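Local coordinates for protein alpha-glucosidase (Pseudoalteromonas sp. K8, PDB 5HQA) that hydrolyses alpha-glucosides as a chloride-activated family 97 glycoside hydrolase, with calcium bound beside its sugar pocket, at residues N253-V258 and Y448-T453. Sequence-based numbering, arbitrary orientation.
Sequences NKLGDV and YPNWIT
The P449 ring packs against N253, L255 and V258 of the loop 253-258. L255 CD1 lies 3.8 Å from P449 CD, the two side chains running past each other in opposite senses, while V258 CG2 comes to 4.0 Å from P449 CB. L255 spreads further: CD1 also sits against Y448 CA, and L255 CD2 reaches the rim of the Y448 ring near its plane, 4.2 Å from CD1 of that ring. The aliphatic chain of K254 passes the phenol end obliquely, its CD 3.7 Å from Y448 OH, before the ammonium turns off to a salt bridge with E251.

The two connections run into strands 264-269 and 451-454 of the catalytic (beta/alpha)8-type barrel, so the contact lies at the N-terminal ends of those strands; Y448 to W451 form a type I turn, closed by W451 N to Y448 O, at the entrance to the second.

Within the loop 253-258, N253 makes two side-chain bonds. With CG anti to the backbone N (chi1 172°), its amide reaches forward along its own loop: N253 OD1 takes the L255 N-H at 2.7 Å, an Asx turn with the donor well above the carbonyl plane, and ND2 gives a bond lying in its amide plane to a lone pair of G256 O. N253 OD1 also rests 3.2 Å from P449 CD. Replacing N253 by an alanine removes the whole amide, which is likely to leave the L255 N-H and G256 O without these mates and open a gap beside the proline ring. N450 ND2 is held by the carbonyls of I431 and V423, whereas the buried N450 OD1 has no polar partner and faces L255 CD1 at 3.3 Å.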
loop_
_atom_site.group_PDB
_atom_site.type_symbol
_atom_site.label_atom_id
_atom_site.label_comp_id
_atom_site.label_asym_id
_atom_site.label_seq_id
_atom_site.Cartn_x
_atom_site.Cartn_y
_atom_site.Cartn_z
ATOM N N ASN A 253 -14.984 -7.864 7.594
ATOM C CA ASN A 253 -15.643 -6.562 7.581
ATOM C C ASN A 253 -16.479 -6.315 8.833
ATOM O O ASN A 253 -17.383 -7.093 9.157
ATOM C CB ASN A 253 -16.532 -6.472 6.336
ATOM C CG ASN A 253 -17.408 -5.227 6.325
ATOM O OD1 ASN A 253 -17.032 -4.176 6.846
ATOM N ND2 ASN A 253 -18.585 -5.342 5.721
ATOM N N LYS A 254 -16.181 -5.217 9.528
ATOM C CA LYS A 254 -16.928 -4.797 10.706
ATOM C C LYS A 254 -17.884 -3.640 10.436
ATOM O O LYS A 254 -18.564 -3.188 11.369
ATOM C CB LYS A 254 -15.966 -4.399 11.828
ATOM C CG LYS A 254 -15.194 -5.554 12.452
ATOM C CD LYS A 254 -14.323 -5.052 13.618
ATOM C CE LYS A 254 -13.339 -6.109 14.117
ATOM N NZ LYS A 254 -13.994 -7.404 14.418
ATOM N N LEU A 255 -17.968 -3.147 9.199
ATOM C CA LEU A 255 -18.754 -1.954 8.906
ATOM C C LEU A 255 -20.095 -2.261 8.249
ATOM O O LEU A 255 -20.806 -1.331 7.858
ATOM C CB LEU A 255 -17.948 -0.989 8.029
ATOM C CG LEU A 255 -16.684 -0.417 8.677
ATOM C CD1 LEU A 255 -15.994 0.548 7.736
ATOM C CD2 LEU A 255 -17.016 0.274 9.996
ATOM N N GLY A 256 -20.461 -3.533 8.121
ATOM C CA GLY A 256 -21.765 -3.857 7.562
ATOM C C GLY A 256 -21.853 -3.500 6.088
ATOM O O GLY A 256 -20.930 -3.748 5.307
ATOM N N ASP A 257 -22.992 -2.922 5.696
ATOM C CA ASP A 257 -23.205 -2.482 4.323
ATOM C C ASP A 257 -22.221 -1.378 3.978
ATOM O O ASP A 257 -22.288 -0.288 4.557
ATOM C CB ASP A 257 -24.643 -1.984 4.148
ATOM C CG ASP A 257 -25.004 -1.700 2.700
ATOM O OD1 ASP A 257 -24.090 -1.507 1.870
ATOM O OD2 ASP A 257 -26.217 -1.669 2.388
ATOM N N VAL A 258 -21.306 -1.636 3.045
ATOM C CA VAL A 258 -20.332 -0.618 2.661
ATOM C C VAL A 258 -20.508 -0.271 1.188
ATOM O O VAL A 258 -19.550 0.115 0.502
ATOM C CB VAL A 258 -18.890 -1.066 2.975
ATOM C CG1 VAL A 258 -18.681 -1.140 4.482
ATOM C CG2 VAL A 258 -18.596 -2.409 2.344
ATOM N N TYR A 448 -12.185 -2.808 7.649
ATOM C CA TYR A 448 -12.727 -1.452 7.541
ATOM C C TYR A 448 -12.658 -1.047 6.080
ATOM O O TYR A 448 -11.714 -0.368 5.655
ATOM C CB TYR A 448 -11.949 -0.472 8.420
ATOM C CG TYR A 448 -11.937 -0.915 9.856
ATOM C CD1 TYR A 448 -13.040 -0.703 10.675
ATOM C CD2 TYR A 448 -10.846 -1.588 10.383
ATOM C CE1 TYR A 448 -13.047 -1.128 11.992
ATOM C CE2 TYR A 448 -10.843 -2.013 11.698
ATOM C CZ TYR A 448 -11.946 -1.783 12.494
ATOM O OH TYR A 448 -11.938 -2.213 13.799
ATOM N N PRO A 449 -13.641 -1.459 5.276
ATOM C CA PRO A 449 -13.549 -1.251 3.827
ATOM C C PRO A 449 -13.631 0.201 3.384
ATOM O O PRO A 449 -13.548 0.450 2.177
ATOM C CB PRO A 449 -14.739 -2.052 3.288
ATOM C CG PRO A 449 -14.994 -3.107 4.355
ATOM C CD PRO A 449 -14.710 -2.405 5.642
ATOM N N ASN A 450 -13.780 1.174 4.281
ATOM C CA ASN A 450 -13.674 2.563 3.852
ATOM C C ASN A 450 -12.238 3.068 3.876
ATOM O O ASN A 450 -11.991 4.207 3.466
ATOM C CB ASN A 450 -14.557 3.471 4.712
ATOM C CG ASN A 450 -14.050 3.599 6.119
ATOM O OD1 ASN A 450 -13.647 2.612 6.731
ATOM N ND2 ASN A 450 -14.031 4.822 6.638
ATOM N N TRP A 451 -11.286 2.256 4.342
ATOM C CA TRP A 451 -9.868 2.620 4.277
ATOM C C TRP A 451 -9.358 2.170 2.912
ATOM O O TRP A 451 -8.758 1.105 2.753
ATOM C CB TRP A 451 -9.084 1.980 5.419
ATOM C CG TRP A 451 -7.852 2.765 5.795
ATOM C CD1 TRP A 451 -7.309 3.819 5.112
ATOM C CD2 TRP A 451 -7.040 2.581 6.958
ATOM N NE1 TRP A 451 -6.204 4.298 5.776
ATOM C CE2 TRP A 451 -6.019 3.556 6.914
ATOM C CE3 TRP A 451 -7.079 1.691 8.035
ATOM C CZ2 TRP A 451 -5.043 3.663 7.906
ATOM C CZ3 TRP A 451 -6.113 1.803 9.026
ATOM C CH2 TRP A 451 -5.110 2.782 8.954
ATOM N N ILE A 452 -9.607 3.009 1.904
ATOM C CA ILE A 452 -9.571 2.503 0.533
ATOM C C ILE A 452 -8.158 2.465 -0.041
ATOM O O ILE A 452 -7.844 1.577 -0.843
ATOM C CB ILE A 452 -10.524 3.310 -0.370
ATOM C CG1 ILE A 452 -10.221 4.807 -0.295
ATOM C CG2 ILE A 452 -11.958 3.039 0.037
ATOM C CD1 ILE A 452 -11.068 5.633 -1.232
ATOM N N THR A 453 -7.280 3.383 0.347
ATOM C CA THR A 453 -5.947 3.402 -0.234
ATOM C C THR A 453 -5.047 4.273 0.639
ATOM O O THR A 453 -5.492 4.890 1.613
ATOM C CB THR A 453 -5.999 3.884 -1.694
ATOM O OG1 THR A 453 -4.767 3.566 -2.355
ATOM C CG2 THR A 453 -6.256 5.401 -1.776
#